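Local coordinates for protein AA9 family lytic polysaccharide monooxygenase cel61B (PDB 2VTC) that oxidatively cleaves glycosidic bonds in crystalline and amorphous cellulose, using a copper ion, a reducing agent and oxygen or hydrogen peroxide, at residues V135-W149 against T234-W247. Residues are numbered along the deposited sequence; the frame is centred on the assembly and turned at random.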
loop_
_atom_site.group_PDB
_atom_site.type_symbol
_atom_site.label_atom_id
_atom_site.label_comp_id
_atom_site.label_asym_id
_atom_site.label_seq_id
_atom_site.Cartn_x
_atom_site.Cartn_y
_atom_site.Cartn_z
ATOM N N VAL A 135 -5.794 9.237 2.735
ATOM C CA VAL A 135 -6.965 8.921 3.531
ATOM C C VAL A 135 -7.082 7.402 3.671
ATOM O O VAL A 135 -7.096 6.707 2.682
ATOM C CB VAL A 135 -8.231 9.502 2.842
ATOM C CG1 VAL A 135 -9.488 9.099 3.565
ATOM C CG2 VAL A 135 -8.124 11.037 2.784
ATOM N N LYS A 136 -7.148 6.905 4.910
ATOM C CA LYS A 136 -7.246 5.446 5.127
ATOM C C LYS A 136 -8.611 4.912 4.691
ATOM O O LYS A 136 -9.638 5.413 5.151
ATOM C CB LYS A 136 -7.015 5.117 6.598
ATOM C CG LYS A 136 -6.957 3.599 6.884
ATOM C CD LYS A 136 -6.813 3.328 8.377
ATOM C CE LYS A 136 -5.341 3.314 8.834
ATOM N NZ LYS A 136 -5.216 3.274 10.335
ATOM N N ILE A 137 -8.616 3.902 3.822
ATOM C CA ILE A 137 -9.876 3.292 3.359
ATOM C C ILE A 137 -10.024 1.804 3.718
ATOM O O ILE A 137 -11.087 1.208 3.492
ATOM C CB ILE A 137 -10.105 3.501 1.827
ATOM C CG1 ILE A 137 -8.989 2.836 0.995
ATOM C CG2 ILE A 137 -10.246 5.005 1.532
ATOM C CD1 ILE A 137 -9.365 2.522 -0.433
ATOM N N GLN A 138 -8.966 1.219 4.273
ATOM C CA GLN A 138 -8.978 -0.188 4.705
ATOM C C GLN A 138 -7.933 -0.415 5.800
ATOM O O GLN A 138 -6.825 0.111 5.736
ATOM C CB GLN A 138 -8.725 -1.105 3.496
ATOM C CG GLN A 138 -8.627 -2.630 3.779
ATOM C CD GLN A 138 -7.238 -3.062 4.261
ATOM O OE1 GLN A 138 -6.197 -2.552 3.802
ATOM N NE2 GLN A 138 -7.214 -4.025 5.190
ATOM N N GLU A 139 -8.310 -1.172 6.826
ATOM C CA GLU A 139 -7.333 -1.623 7.823
ATOM C C GLU A 139 -7.754 -2.968 8.421
ATOM O O GLU A 139 -8.952 -3.237 8.613
ATOM C CB GLU A 139 -7.126 -0.587 8.943
ATOM C CG GLU A 139 -8.379 -0.260 9.771
ATOM C CD GLU A 139 -8.150 0.707 10.905
ATOM O OE1 GLU A 139 -6.998 1.185 11.093
ATOM O OE2 GLU A 139 -9.135 0.981 11.643
ATOM N N ALA A 140 -6.766 -3.810 8.690
ATOM C CA ALA A 140 -7.035 -5.118 9.308
ATOM C C ALA A 140 -5.847 -5.474 10.179
ATOM O O ALA A 140 -4.686 -5.321 9.772
ATOM C CB ALA A 140 -7.284 -6.187 8.248
ATOM N N GLY A 141 -6.131 -5.969 11.386
ATOM C CA GLY A 141 -5.079 -6.268 12.357
ATOM C C GLY A 141 -5.072 -7.729 12.767
ATOM O O GLY A 141 -4.955 -8.610 11.910
ATOM N N ILE A 142 -5.193 -7.966 14.078
ATOM C CA ILE A 142 -5.208 -9.336 14.653
ATOM C C ILE A 142 -6.636 -9.683 15.098
ATOM O O ILE A 142 -7.347 -8.823 15.615
ATOM C CB ILE A 142 -4.214 -9.444 15.840
ATOM C CG1 ILE A 142 -3.976 -10.916 16.237
ATOM C CG2 ILE A 142 -4.665 -8.612 17.049
ATOM C CD1 ILE A 142 -2.873 -11.109 17.254
ATOM N N ASN A 143 -7.050 -10.926 14.846
ATOM C CA ASN A 143 -8.289 -11.462 15.384
ATOM C C ASN A 143 -7.972 -11.883 16.824
ATOM O O ASN A 143 -7.124 -12.742 17.030
ATOM C CB ASN A 143 -8.745 -12.635 14.507
ATOM C CG ASN A 143 -10.000 -13.310 15.028
ATOM O OD1 ASN A 143 -10.148 -13.505 16.226
ATOM N ND2 ASN A 143 -10.914 -13.659 14.122
ATOM N N TYR A 144 -8.575 -11.220 17.812
ATOM C CA TYR A 144 -8.192 -11.448 19.216
ATOM C C TYR A 144 -8.498 -12.897 19.655
ATOM O O TYR A 144 -7.757 -13.498 20.462
ATOM C CB TYR A 144 -8.892 -10.452 20.138
ATOM C CG TYR A 144 -8.526 -8.996 19.901
ATOM C CD1 TYR A 144 -7.192 -8.586 19.885
ATOM C CD2 TYR A 144 -9.514 -8.034 19.706
ATOM C CE1 TYR A 144 -6.854 -7.250 19.673
ATOM C CE2 TYR A 144 -9.181 -6.691 19.488
ATOM C CZ TYR A 144 -7.849 -6.315 19.476
ATOM O OH TYR A 144 -7.511 -4.989 19.266
ATOM N N ASN A 145 -9.551 -13.465 19.091
ATOM C CA ASN A 145 -9.966 -14.825 19.512
ATOM C C ASN A 145 -9.103 -15.934 18.908
ATOM O O ASN A 145 -8.916 -16.985 19.539
ATOM C CB ASN A 145 -11.455 -15.052 19.237
ATOM C CG ASN A 145 -11.940 -16.399 19.740
ATOM O OD1 ASN A 145 -12.021 -17.350 18.970
ATOM N ND2 ASN A 145 -12.216 -16.485 21.050
ATOM N N THR A 146 -8.546 -15.721 17.707
ATOM C CA THR A 146 -7.684 -16.724 17.090
ATOM C C THR A 146 -6.184 -16.389 17.231
ATOM O O THR A 146 -5.338 -17.282 17.076
ATOM C CB THR A 146 -7.993 -16.954 15.593
ATOM O OG1 THR A 146 -7.745 -15.728 14.871
ATOM C CG2 THR A 146 -9.444 -17.414 15.366
ATOM N N GLN A 147 -5.883 -15.117 17.527
ATOM C CA GLN A 147 -4.506 -14.559 17.527
ATOM C C GLN A 147 -3.822 -14.590 16.143
ATOM O O GLN A 147 -2.581 -14.530 16.042
ATOM C CB GLN A 147 -3.623 -15.196 18.626
ATOM C CG GLN A 147 -4.129 -14.949 20.048
ATOM C CD GLN A 147 -3.962 -13.517 20.535
ATOM O OE1 GLN A 147 -2.844 -13.021 20.668
ATOM N NE2 GLN A 147 -5.081 -12.858 20.854
ATOM N N VAL A 148 -4.640 -14.642 15.093
ATOM C CA VAL A 148 -4.157 -14.687 13.708
ATOM C C VAL A 148 -4.230 -13.308 13.058
ATOM O O VAL A 148 -5.271 -12.649 13.083
ATOM C CB VAL A 148 -4.935 -15.708 12.840
ATOM C CG1 VAL A 148 -4.436 -15.705 11.408
ATOM C CG2 VAL A 148 -4.731 -17.109 13.390
ATOM N N TRP A 149 -3.099 -12.899 12.484
ATOM C CA TRP A 149 -2.978 -11.579 11.821
ATOM C C TRP A 149 -3.482 -11.553 10.382
ATOM O O TRP A 149 -3.490 -12.565 9.665
ATOM C CB TRP A 149 -1.510 -11.155 11.817
ATOM C CG TRP A 149 -0.990 -10.750 13.128
ATOM C CD1 TRP A 149 -0.296 -11.540 14.029
ATOM C CD2 TRP A 149 -1.082 -9.455 13.722
ATOM N NE1 TRP A 149 0.032 -10.800 15.142
ATOM C CE2 TRP A 149 -0.437 -9.517 14.984
ATOM C CE3 TRP A 149 -1.671 -8.242 13.317
ATOM C CZ2 TRP A 149 -0.368 -8.417 15.850
ATOM C CZ3 TRP A 149 -1.581 -7.139 14.175
ATOM C CH2 TRP A 149 -0.918 -7.223 15.409
ATOM N N THR A 234 3.449 -12.555 22.345
ATOM C CA THR A 234 2.676 -12.754 23.565
ATOM C C THR A 234 1.202 -12.611 23.188
ATOM O O THR A 234 0.883 -12.029 22.147
ATOM C CB THR A 234 3.081 -11.752 24.663
ATOM O OG1 THR A 234 2.404 -12.082 25.886
ATOM C CG2 THR A 234 2.746 -10.302 24.251
ATOM N N THR A 235 0.300 -13.159 24.008
ATOM C CA THR A 235 -1.135 -13.022 23.765
ATOM C C THR A 235 -1.539 -11.541 23.746
ATOM O O THR A 235 -1.210 -10.786 24.659
ATOM C CB THR A 235 -1.957 -13.842 24.818
ATOM O OG1 THR A 235 -1.545 -15.211 24.757
ATOM C CG2 THR A 235 -3.435 -13.769 24.536
ATOM N N ILE A 236 -2.228 -11.122 22.683
ATOM C CA ILE A 236 -2.641 -9.724 22.530
ATOM C C ILE A 236 -4.154 -9.602 22.647
ATOM O O ILE A 236 -4.894 -10.280 21.923
ATOM C CB ILE A 236 -2.122 -9.143 21.171
ATOM C CG1 ILE A 236 -0.588 -9.050 21.224
ATOM C CG2 ILE A 236 -2.761 -7.786 20.848
ATOM C CD1 ILE A 236 0.079 -8.938 19.870
ATOM N N THR A 237 -4.604 -8.747 23.561
ATOM C CA THR A 237 -6.036 -8.545 23.781
ATOM C C THR A 237 -6.536 -7.215 23.241
ATOM O O THR A 237 -7.746 -7.020 23.063
ATOM C CB THR A 237 -6.403 -8.666 25.276
ATOM O OG1 THR A 237 -5.609 -7.752 26.041
ATOM C CG2 THR A 237 -6.132 -10.080 25.754
ATOM N N SER A 238 -5.594 -6.311 22.968
ATOM C CA SER A 238 -5.894 -4.997 22.427
ATOM C C SER A 238 -4.735 -4.546 21.526
ATOM O O SER A 238 -3.583 -4.591 21.937
ATOM C CB SER A 238 -6.072 -4.015 23.581
ATOM O OG SER A 238 -6.499 -2.762 23.124
ATOM N N TYR A 239 -5.056 -4.135 20.299
ATOM C CA TYR A 239 -4.034 -3.649 19.355
ATOM C C TYR A 239 -4.518 -2.387 18.637
ATOM O O TYR A 239 -5.628 -2.358 18.106
ATOM C CB TYR A 239 -3.681 -4.739 18.339
ATOM C CG TYR A 239 -2.648 -4.318 17.303
ATOM C CD1 TYR A 239 -1.303 -4.146 17.664
ATOM C CD2 TYR A 239 -3.020 -4.081 15.975
ATOM C CE1 TYR A 239 -0.345 -3.749 16.718
ATOM C CE2 TYR A 239 -2.083 -3.679 15.028
ATOM C CZ TYR A 239 -0.749 -3.523 15.406
ATOM O OH TYR A 239 0.188 -3.125 14.478
ATOM N N THR A 240 -3.676 -1.353 18.605
ATOM C CA THR A 240 -4.012 -0.101 17.911
ATOM C C THR A 240 -3.350 -0.156 16.530
ATOM O O THR A 240 -2.128 -0.033 16.410
ATOM C CB THR A 240 -3.484 1.118 18.684
ATOM O OG1 THR A 240 -4.028 1.134 20.014
ATOM C CG2 THR A 240 -3.864 2.437 17.968
ATOM N N ILE A 241 -4.154 -0.361 15.496
ATOM C CA ILE A 241 -3.644 -0.398 14.133
ATOM C C ILE A 241 -3.038 0.983 13.820
ATOM O O ILE A 241 -3.695 2.001 14.036
ATOM C CB ILE A 241 -4.731 -0.774 13.105
ATOM C CG1 ILE A 241 -5.359 -2.134 13.457
ATOM C CG2 ILE A 241 -4.116 -0.811 11.687
ATOM C CD1 ILE A 241 -6.615 -2.482 12.655
ATOM N N PRO A 242 -1.780 1.022 13.347
ATOM C CA PRO A 242 -1.146 2.325 13.079
ATOM C C PRO A 242 -1.833 3.184 11.998
ATOM O O PRO A 242 -2.609 2.676 11.177
ATOM C CB PRO A 242 0.257 1.933 12.587
ATOM C CG PRO A 242 0.515 0.571 13.181
ATOM C CD PRO A 242 -0.854 -0.097 13.087
ATOM N N GLY A 243 -1.499 4.469 11.994
ATOM C CA GLY A 243 -2.014 5.390 10.979
ATOM C C GLY A 243 -3.262 6.116 11.446
ATOM O O GLY A 243 -3.827 5.809 12.477
ATOM N N PRO A 244 -3.708 7.093 10.663
ATOM C CA PRO A 244 -4.904 7.875 10.978
ATOM C C PRO A 244 -6.207 7.083 10.820
ATOM O O PRO A 244 -6.212 5.935 10.323
ATOM C CB PRO A 244 -4.829 9.030 9.977
ATOM C CG PRO A 244 -4.072 8.458 8.796
ATOM C CD PRO A 244 -3.051 7.518 9.411
ATOM N N ALA A 245 -7.305 7.709 11.236
ATOM C CA ALA A 245 -8.611 7.047 11.294
ATOM C C ALA A 245 -9.162 6.616 9.930
ATOM O O ALA A 245 -9.023 7.332 8.925
ATOM C CB ALA A 245 -9.608 7.943 12.005
ATOM N N LEU A 246 -9.797 5.442 9.923
ATOM C CA LEU A 246 -10.505 4.901 8.789
ATOM C C LEU A 246 -11.589 5.876 8.323
ATOM O O LEU A 246 -12.353 6.404 9.138
ATOM C CB LEU A 246 -11.130 3.547 9.178
ATOM C CG LEU A 246 -11.831 2.742 8.074
ATOM C CD1 LEU A 246 -10.866 2.329 6.996
ATOM C CD2 LEU A 246 -12.546 1.514 8.638
ATOM N N TRP A 247 -11.632 6.115 7.016
ATOM C CA TRP A 247 -12.685 6.923 6.415
ATOM C C TRP A 247 -13.815 5.985 6.001
ATOM O O TRP A 247 -13.591 5.098 5.167
ATOM C CB TRP A 247 -12.143 7.689 5.208
ATOM C CG TRP A 247 -13.118 8.628 4.577
ATOM C CD1 TRP A 247 -13.779 9.654 5.187
ATOM C CD2 TRP A 247 -13.527 8.648 3.199
ATOM N NE1 TRP A 247 -14.587 10.304 4.280
ATOM C CE2 TRP A 247 -14.447 9.710 3.052
ATOM C CE3 TRP A 247 -13.213 7.868 2.083
ATOM C CZ2 TRP A 247 -15.049 10.020 1.819
ATOM C CZ3 TRP A 247 -13.809 8.181 0.848
ATOM C CH2 TRP A 247 -14.717 9.242 0.733
HETATM O O HOH W 1 -7.309 8.497 7.160
HETATM O O HOH W 2 -13.511 2.645 3.441
HETATM O O HOH W 3 -9.468 3.712 12.308
HETATM O O HOH W 4 -6.457 2.320 13.788
HETATM O O HOH W 5 -7.476 -3.343 16.484
HETATM O O HOH W 6 -0.366 -12.800 19.697
#
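W149 puts the edge of its six-membered ring over the face of Y239. The stack is T-shaped, with planes at 90°, and W149 CH2 stands over the centre of the Y239 ring, 3.5 Å above its plane. The Y239 hydroxyl bonds to the backbone O of G227, outside the two segments. The contact packs the C-terminal tail along strand 133-143 of the AA9 beta-sandwich and the turn that follows it. The W149 side chain is about 9 Å from that of the copper ligand H108.

In the turn, the amide O and N of Q147 pair with N and O of I236. OE1 accepts from I236 N at 2.8 Å, and NE2 gives an equally short bond to I236 O. Both N-H...O angles are 178°. With NE2 also donating to Y144 O, three bonds hold the amide's rotation. The Y144 ring lies with T237 O over one face, and Y144 OH accepts from Y239 N at 2.8 Å.

Further along, K136 reaches the tail with CG anti to its backbone N (chi1 -174°) and a bend at chi3. NZ donates to P242 O and P244 O, each at 2.8 Å, and makes a salt bridge to E139 OE1, which it meets from above the carboxylate plane. I241 CG2 lies 3.6 Å from E139 OE1, and L246 CD1 rests 3.4 Å from I137 C. One water links K136 N to A245 O, a second E139 OE2 to L246 N, and a third E139 OE1 to I241 O. At the C-terminal end, W247 N donates to K136 O, and V135 CG1 lies 3.4 Å from W247 CB.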